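Local coordinates for centrosomal protein of 104 kDa (Homo sapiens, PDB 5LPH) that is required for ciliogenesis and for structural integrity at the ciliary tip, and is represented here by its tubulin-binding TOG domain, at residues E166-K171 with A204-D209; F225-L230 with E258-D263; R243-M248 with K274-G279. One frame throughout, in Å; residues are numbered along the deposited sequence.

Contact 1 of 3, residues E166-K171 with A204-D209; sequences EMALFK and ARLLKD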
# COMPACT_ATOMS: atom_id res chain seq x y z
N GLU A 166 -1.71 -5.09 7.48
CA GLU A 166 -1.94 -6.54 7.49
C GLU A 166 -1.04 -7.28 6.49
O GLU A 166 -0.44 -8.31 6.83
CB GLU A 166 -3.41 -6.83 7.19
CG GLU A 166 -3.93 -8.15 7.73
CD GLU A 166 -5.41 -8.36 7.44
OE1 GLU A 166 -6.18 -7.36 7.43
OE2 GLU A 166 -5.81 -9.53 7.22
N MSE A 167 -0.94 -6.77 5.26
CA MSE A 167 -0.09 -7.38 4.22
C MSE A 167 1.37 -7.22 4.53
O MSE A 167 2.14 -8.16 4.35
CB MSE A 167 -0.30 -6.82 2.81
CG MSE A 167 -1.53 -7.21 2.02
SE MSE A 167 -1.09 -6.79 0.13
CE MSE A 167 -0.92 -4.82 0.22
N ALA A 168 1.77 -6.04 5.01
CA ALA A 168 3.17 -5.79 5.38
C ALA A 168 3.74 -6.77 6.41
O ALA A 168 4.96 -7.01 6.43
CB ALA A 168 3.34 -4.36 5.88
N LEU A 169 2.86 -7.34 7.25
CA LEU A 169 3.25 -8.30 8.28
C LEU A 169 2.99 -9.79 7.95
O LEU A 169 3.43 -10.65 8.70
CB LEU A 169 2.59 -7.91 9.62
CG LEU A 169 3.19 -6.63 10.27
CD1 LEU A 169 2.25 -5.78 11.12
CD2 LEU A 169 4.43 -7.04 11.06
N PHE A 170 2.31 -10.09 6.83
CA PHE A 170 2.27 -11.47 6.31
C PHE A 170 3.70 -11.93 6.01
O PHE A 170 4.46 -11.21 5.36
CB PHE A 170 1.45 -11.60 5.01
CG PHE A 170 -0.07 -11.40 5.15
CD1 PHE A 170 -0.79 -11.60 6.36
CD2 PHE A 170 -0.80 -11.01 4.03
CE1 PHE A 170 -2.18 -11.40 6.40
CE2 PHE A 170 -2.17 -10.80 4.07
CZ PHE A 170 -2.86 -11.00 5.26
N LYS A 171 4.03 -13.13 6.46
CA LYS A 171 5.41 -13.65 6.44
C LYS A 171 6.08 -13.54 5.06
O LYS A 171 7.19 -12.99 4.94
CB LYS A 171 5.40 -15.12 6.94
CG LYS A 171 4.95 -15.27 8.39
CD LYS A 171 5.10 -16.70 8.89
CE LYS A 171 4.69 -16.82 10.35
NZ LYS A 171 4.84 -18.20 10.87
N ALA A 204 5.05 5.45 10.69
CA ALA A 204 5.30 5.37 12.13
C ALA A 204 4.89 4.03 12.74
O ALA A 204 5.65 3.45 13.52
CB ALA A 204 4.62 6.52 12.87
N ARG A 205 3.71 3.53 12.38
CA ARG A 205 3.21 2.26 12.96
C ARG A 205 4.01 1.04 12.50
O ARG A 205 4.32 0.18 13.31
CB ARG A 205 1.71 2.05 12.68
CG ARG A 205 0.79 2.96 13.49
CD ARG A 205 -0.67 2.53 13.44
NE ARG A 205 -1.22 2.49 12.08
CZ ARG A 205 -1.64 3.55 11.38
NH1 ARG A 205 -1.59 4.79 11.87
NH2 ARG A 205 -2.11 3.36 10.15
N LEU A 206 4.36 0.99 11.21
CA LEU A 206 5.12 -0.15 10.67
C LEU A 206 6.62 -0.10 11.00
O LEU A 206 7.24 -1.15 11.16
CB LEU A 206 4.93 -0.29 9.16
CG LEU A 206 3.62 -0.96 8.76
CD1 LEU A 206 3.38 -0.77 7.27
CD2 LEU A 206 3.61 -2.44 9.12
N LEU A 207 7.17 1.11 11.11
CA LEU A 207 8.54 1.30 11.62
C LEU A 207 8.70 0.70 13.02
O LEU A 207 9.66 0.00 13.29
CB LEU A 207 8.89 2.79 11.62
CG LEU A 207 10.26 3.28 12.09
CD1 LEU A 207 11.38 2.60 11.32
CD2 LEU A 207 10.32 4.80 11.92
N LYS A 208 7.74 0.97 13.91
CA LYS A 208 7.72 0.39 15.26
C LYS A 208 7.53 -1.13 15.26
O LYS A 208 8.15 -1.83 16.06
CB LYS A 208 6.68 1.08 16.16
CG LYS A 208 7.02 2.54 16.40
CD LYS A 208 5.86 3.33 16.99
CE LYS A 208 6.20 4.82 17.07
NZ LYS A 208 5.56 5.48 18.24
N ASP A 209 6.70 -1.65 14.35
CA ASP A 209 6.44 -3.09 14.26
C ASP A 209 7.58 -3.88 13.59
O ASP A 209 7.90 -4.98 14.03
CB ASP A 209 5.12 -3.38 13.52
CG ASP A 209 3.89 -2.77 14.20
OD1 ASP A 209 3.91 -2.53 15.43
OD2 ASP A 209 2.90 -2.52 13.49

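Contact 2 of 3, residues F225-L230 with E258-D263; sequences FSVSAL and EYLPPD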
# COMPACT_ATOMS: atom_id res chain seq x y z
N PHE A 225 13.18 10.84 4.13
CA PHE A 225 11.73 11.14 4.05
C PHE A 225 11.28 12.20 5.06
O PHE A 225 10.60 13.17 4.70
CB PHE A 225 10.91 9.84 4.26
CG PHE A 225 9.42 10.06 4.33
CD1 PHE A 225 8.68 10.24 3.17
CD2 PHE A 225 8.75 10.07 5.55
CE1 PHE A 225 7.31 10.44 3.22
CE2 PHE A 225 7.37 10.27 5.61
CZ PHE A 225 6.65 10.45 4.45
N SER A 226 11.67 12.01 6.32
CA SER A 226 11.22 12.90 7.40
C SER A 226 11.72 14.34 7.24
O SER A 226 10.94 15.29 7.40
CB SER A 226 11.66 12.35 8.75
OG SER A 226 11.08 11.08 8.99
N VAL A 227 13.00 14.49 6.92
CA VAL A 227 13.61 15.81 6.71
C VAL A 227 12.97 16.52 5.51
O VAL A 227 12.75 17.73 5.55
CB VAL A 227 15.17 15.72 6.57
CG1 VAL A 227 15.77 17.06 6.13
CG2 VAL A 227 15.80 15.28 7.88
N SER A 228 12.68 15.78 4.44
CA SER A 228 11.96 16.33 3.29
C SER A 228 10.55 16.82 3.65
O SER A 228 10.10 17.85 3.14
CB SER A 228 11.87 15.28 2.18
OG SER A 228 11.30 15.84 1.01
N ALA A 229 9.87 16.09 4.53
CA ALA A 229 8.52 16.45 5.00
C ALA A 229 8.47 17.75 5.82
O ALA A 229 7.42 18.39 5.89
CB ALA A 229 7.93 15.31 5.80
N LEU A 230 9.60 18.14 6.43
CA LEU A 230 9.68 19.43 7.15
C LEU A 230 9.45 20.67 6.27
O LEU A 230 9.19 21.74 6.80
CB LEU A 230 11.02 19.56 7.90
CG LEU A 230 11.27 18.60 9.06
CD1 LEU A 230 12.73 18.66 9.51
CD2 LEU A 230 10.35 18.91 10.23
N GLU A 258 23.97 13.31 11.02
CA GLU A 258 24.46 13.64 9.68
C GLU A 258 23.34 14.05 8.69
O GLU A 258 23.59 14.85 7.78
CB GLU A 258 25.29 12.47 9.11
CG GLU A 258 24.49 11.22 8.76
CD GLU A 258 25.35 9.97 8.64
OE1 GLU A 258 26.09 9.65 9.58
OE2 GLU A 258 25.29 9.29 7.60
N TYR A 259 22.13 13.54 8.91
CA TYR A 259 20.96 13.85 8.06
C TYR A 259 20.33 15.22 8.29
O TYR A 259 19.50 15.67 7.48
CB TYR A 259 19.88 12.78 8.22
CG TYR A 259 20.34 11.44 7.74
CD1 TYR A 259 20.22 11.10 6.41
CD2 TYR A 259 20.94 10.53 8.61
CE1 TYR A 259 20.67 9.88 5.95
CE2 TYR A 259 21.39 9.30 8.17
CZ TYR A 259 21.25 8.99 6.84
OH TYR A 259 21.70 7.79 6.37
N LEU A 260 20.70 15.87 9.39
CA LEU A 260 20.15 17.18 9.76
C LEU A 260 21.21 18.27 9.58
O LEU A 260 22.39 17.97 9.41
CB LEU A 260 19.71 17.15 11.22
CG LEU A 260 18.49 16.26 11.53
CD1 LEU A 260 18.58 15.68 12.93
CD2 LEU A 260 17.20 17.04 11.33
N PRO A 261 20.78 19.54 9.61
CA PRO A 261 21.75 20.65 9.70
C PRO A 261 22.50 20.68 11.05
O PRO A 261 22.17 19.90 11.95
CB PRO A 261 20.86 21.89 9.53
CG PRO A 261 19.62 21.42 8.87
CD PRO A 261 19.41 20.03 9.37
N PRO A 262 23.50 21.57 11.20
CA PRO A 262 24.28 21.60 12.44
C PRO A 262 23.54 22.33 13.58
O PRO A 262 22.77 23.26 13.33
CB PRO A 262 25.54 22.36 12.03
CG PRO A 262 25.10 23.27 10.94
CD PRO A 262 23.92 22.64 10.26
N ASP A 263 23.79 21.88 14.81
CA ASP A 263 23.13 22.43 16.00
C ASP A 263 23.76 23.77 16.41
O ASP A 263 24.78 23.82 17.10
CB ASP A 263 23.20 21.42 17.16
CG ASP A 263 22.17 21.69 18.27
OD1 ASP A 263 21.63 22.82 18.35
OD2 ASP A 263 21.90 20.77 19.06

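Contact 3 of 3, residues R243-M248 with K274-G279; sequences RIILDM and KTIFEG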
# COMPACT_ATOMS: atom_id res chain seq x y z
N ARG A 243 7.98 14.80 15.18
CA ARG A 243 7.72 13.65 16.08
C ARG A 243 8.47 12.36 15.68
O ARG A 243 8.94 11.64 16.56
CB ARG A 243 6.22 13.37 16.19
CG ARG A 243 5.44 14.42 16.98
CD ARG A 243 3.94 14.28 16.82
NE ARG A 243 3.43 13.03 17.42
CZ ARG A 243 2.63 12.16 16.80
NH1 ARG A 243 2.21 12.38 15.55
NH2 ARG A 243 2.23 11.06 17.43
N ILE A 244 8.57 12.09 14.38
CA ILE A 244 9.31 10.91 13.88
C ILE A 244 10.82 11.07 14.06
O ILE A 244 11.51 10.12 14.45
CB ILE A 244 8.99 10.58 12.41
CG1 ILE A 244 7.51 10.20 12.27
CG2 ILE A 244 9.87 9.44 11.90
CD1 ILE A 244 7.05 9.94 10.85
N ILE A 245 11.33 12.27 13.77
CA ILE A 245 12.76 12.57 13.97
C ILE A 245 13.16 12.38 15.44
O ILE A 245 14.21 11.79 15.71
CB ILE A 245 13.12 13.99 13.45
CG1 ILE A 245 13.02 14.03 11.92
CG2 ILE A 245 14.53 14.39 13.88
CD1 ILE A 245 12.84 15.42 11.35
N LEU A 246 12.33 12.87 16.36
CA LEU A 246 12.59 12.71 17.80
C LEU A 246 12.56 11.23 18.23
O LEU A 246 13.39 10.81 19.03
CB LEU A 246 11.60 13.52 18.65
CG LEU A 246 11.62 15.05 18.52
CD1 LEU A 246 10.49 15.67 19.34
CD2 LEU A 246 12.95 15.64 18.96
N ASP A 247 11.62 10.46 17.69
CA ASP A 247 11.56 9.00 17.93
C ASP A 247 12.80 8.27 17.42
O ASP A 247 13.27 7.32 18.06
CB ASP A 247 10.30 8.37 17.31
CG ASP A 247 9.03 8.64 18.11
OD1 ASP A 247 9.10 9.15 19.25
OD2 ASP A 247 7.93 8.33 17.60
N MSE A 248 13.33 8.70 16.28
CA MSE A 248 14.55 8.10 15.71
C MSE A 248 15.78 8.44 16.51
O MSE A 248 16.73 7.66 16.54
CB MSE A 248 14.75 8.54 14.26
CG MSE A 248 13.68 7.94 13.34
SE MSE A 248 14.00 6.02 13.00
CE MSE A 248 15.49 6.24 11.73
N LYS A 274 14.34 24.41 15.87
CA LYS A 274 14.42 24.74 17.30
C LYS A 274 13.80 23.61 18.12
O LYS A 274 14.46 23.05 19.00
CB LYS A 274 13.74 26.08 17.62
CG LYS A 274 13.45 26.30 19.11
CD LYS A 274 13.07 27.74 19.43
CE LYS A 274 12.72 27.88 20.91
NZ LYS A 274 12.01 29.15 21.21
N THR A 275 12.55 23.27 17.81
CA THR A 275 11.82 22.19 18.49
C THR A 275 12.58 20.85 18.47
O THR A 275 12.61 20.13 19.47
CB THR A 275 10.42 21.96 17.87
OG1 THR A 275 9.79 23.22 17.62
CG2 THR A 275 9.53 21.11 18.78
N ILE A 276 13.18 20.54 17.32
CA ILE A 276 13.95 19.30 17.15
C ILE A 276 15.19 19.29 18.05
O ILE A 276 15.39 18.33 18.80
CB ILE A 276 14.36 19.09 15.67
CG1 ILE A 276 13.12 18.77 14.82
CG2 ILE A 276 15.37 17.95 15.53
CD1 ILE A 276 13.29 19.00 13.34
N PHE A 277 15.99 20.34 17.98
CA PHE A 277 17.29 20.37 18.68
C PHE A 277 17.16 20.50 20.20
O PHE A 277 17.93 19.86 20.93
CB PHE A 277 18.22 21.45 18.11
CG PHE A 277 18.74 21.14 16.72
CD1 PHE A 277 19.43 19.96 16.48
CD2 PHE A 277 18.54 22.03 15.67
CE1 PHE A 277 19.91 19.67 15.21
CE2 PHE A 277 19.02 21.74 14.40
CZ PHE A 277 19.70 20.56 14.17
N GLU A 278 16.21 21.29 20.69
CA GLU A 278 15.91 21.30 22.14
C GLU A 278 15.12 20.05 22.54
O GLU A 278 15.13 19.67 23.71
CB GLU A 278 15.24 22.61 22.60
CG GLU A 278 13.78 22.81 22.21
CD GLU A 278 13.23 24.17 22.63
OE1 GLU A 278 12.00 24.32 22.78
OE2 GLU A 278 14.04 25.10 22.81
N GLY A 279 14.45 19.42 21.58
CA GLY A 279 13.95 18.06 21.73
C GLY A 279 15.07 17.05 21.98
O GLY A 279 14.96 16.23 22.89

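Contact 1 of 3, residues E166-K171 with A204-D209
Ala168 and Leu206 face each other across the gap between helix 154-169 and helix 193-210 with their CA atoms 8.0 Å apart, and Leu169 pairs with Asp209 at 8.5 Å, the numbering rising on both sides. No hydrogen bond joins the two segments, so this is an apolar contact with one acidic group at its margin. Both methyls of Leu206 straddle the single methyl of Ala168: CD1 and CD2 of Leu206 each lie 3.8 Å from Ala168 CB, a fork closing on a small knob. Leu169 enters from the more exposed side. With its CG beside the backbone N (chi1 -71°), its CD1 methyl passes alongside Leu206, the two leucines running in opposite directions, and Leu169 CD1 stops 4.1 Å from Leu206 CD2. The same methyl lies 4.1 Å from Asp209 OD2, the carboxylate arm crossing Leu169 at about a right angle. That carboxylate folds back along its own helix (chi1 -61°), which leaves Asp209 OD2 3.1 Å from Arg205 O; both atoms are acceptors, and their closeness would tend to disfavour the charged form. Ala168 and Leu206 are buried, while Leu169 and Asp209 meet solvent. Helix 154-169 of HEAT repeat 1 packs here on helix 193-210, helix on helix as in an alpha solenoid. Short helix 178-183 also touches the buried pair, Ile179 against Ala168 and Leu183 against Leu206. Arg205 NE reaches across to Gln165 OE1 on helix 154-169, and Met167, a selenomethionine, packs on Ile120 of helix 106-126.

Contact 2 of 3, residues F225-L230 with E258-D263
Val227, near the C-terminal end of helix 219-229, is the residue that touches the passing chain at Tyr259 and Leu260, and it does so through one methyl. Its rotamer decides which: CG1 is anti to the backbone N (chi1 171°), swung aside, while CG2 projects to the 258-263 segment. There Val227 CG2 meets a backbone oxygen first, lying 3.7 Å from Tyr259 O, a van der Waals contact made well off the line of the carbonyl bond. The second touch is apolar: Val227 CG2 and Leu260 CD2 stand 4.1 Å apart, with the two side chains crossing at a slant. Leu260 keeps its CG beside the backbone N, but chi2 of 148° departs from a staggered value; of its two methyls CD2 is the one turned to the valine, and CD1 lies farther off. Tyr259 starts out toward helix 219-229 along its CB bond, then carries its ring away from Val227. With chi1 at -64° the ring extends back along the helix, toward earlier turns, where it rests on Ile219 and Met223 and its OH is hydrogen-bonded to Asp220 OD1. Backbone and ring of Tyr259 therefore both lean on one helix, at different levels. The contact is small and lies near the surface, joining a helix of the second HEAT repeat to the loop that follows helix 235-252. The same loop also meets helix 271-283, Leu260 packing on Phe280 and Pro261 on Tyr273, while Phe225 turns its ring to helix 193-210.

Contact 3 of 3, residues R243-M248 with K274-G279
Ile245 and Ile276 adopt nearly the same conformation, CG1 beside the backbone N (chi1 -69° in both) and CG2 anti to that N, and across the gap like branches meet like. Ile245 CG2 lies 4.0 Å from Ile276 CG2, and at the outer ends Ile245 CD1 comes to 4.1 Å from Ile276 CD1, the two side chains crossing on a diagonal. Leu246 works differently. Its CB bond heads neither into nor out of the gap, but with CG again beside the backbone N the CD2 branch turns across to the other helix and lands on main chain: Leu246 CD2 is 3.6 Å from Ile276 O and 3.8 Å from Gly279 CA. Because Gly279 carries no side chain, the methyl can settle directly against the helix backbone, and this is the tightest part of the contact. No hydrogen bond crosses; the segments meet through van der Waals contacts, one of them on a carbonyl oxygen. Their short axes pass 10.0 Å apart and run nearly parallel in direction, at 20°. Phe280, one residue beyond the second segment, also touches both Ile245 and Leu246. Helix 271-283 thus lies against the second helix of HEAT repeat 2, and helix 219-229 packs on an adjoining side of that same helix: there Ile245 meets Met223 and Ser226, Ile244 also touches Ser226, and Met248, a selenomethionine, packs on Val222.

Contact 1 closes before the others begin; contacts 2 and 3 interleave along the chain, each pairing a HEAT repeat 2 helix with the chain beyond it. Their centres are about 10 Å apart, and they touch: Leu230 CD1 lies 3.7 Å from Ile245 CD1, and Pro261 O 3.4 Å from Phe277 CZ. Contact 1 sits about 24 Å from contact 2 and 23 Å from contact 3, between centres. It nevertheless meets contact 3, where Leu207 CD2 is 4.0 Å from Met248 SE and Lys208 NZ makes a long, weak approach to Asp247 OD2. The three contacts thus lie along successive layers of the elongated, all-helical solenoid of a TOG domain.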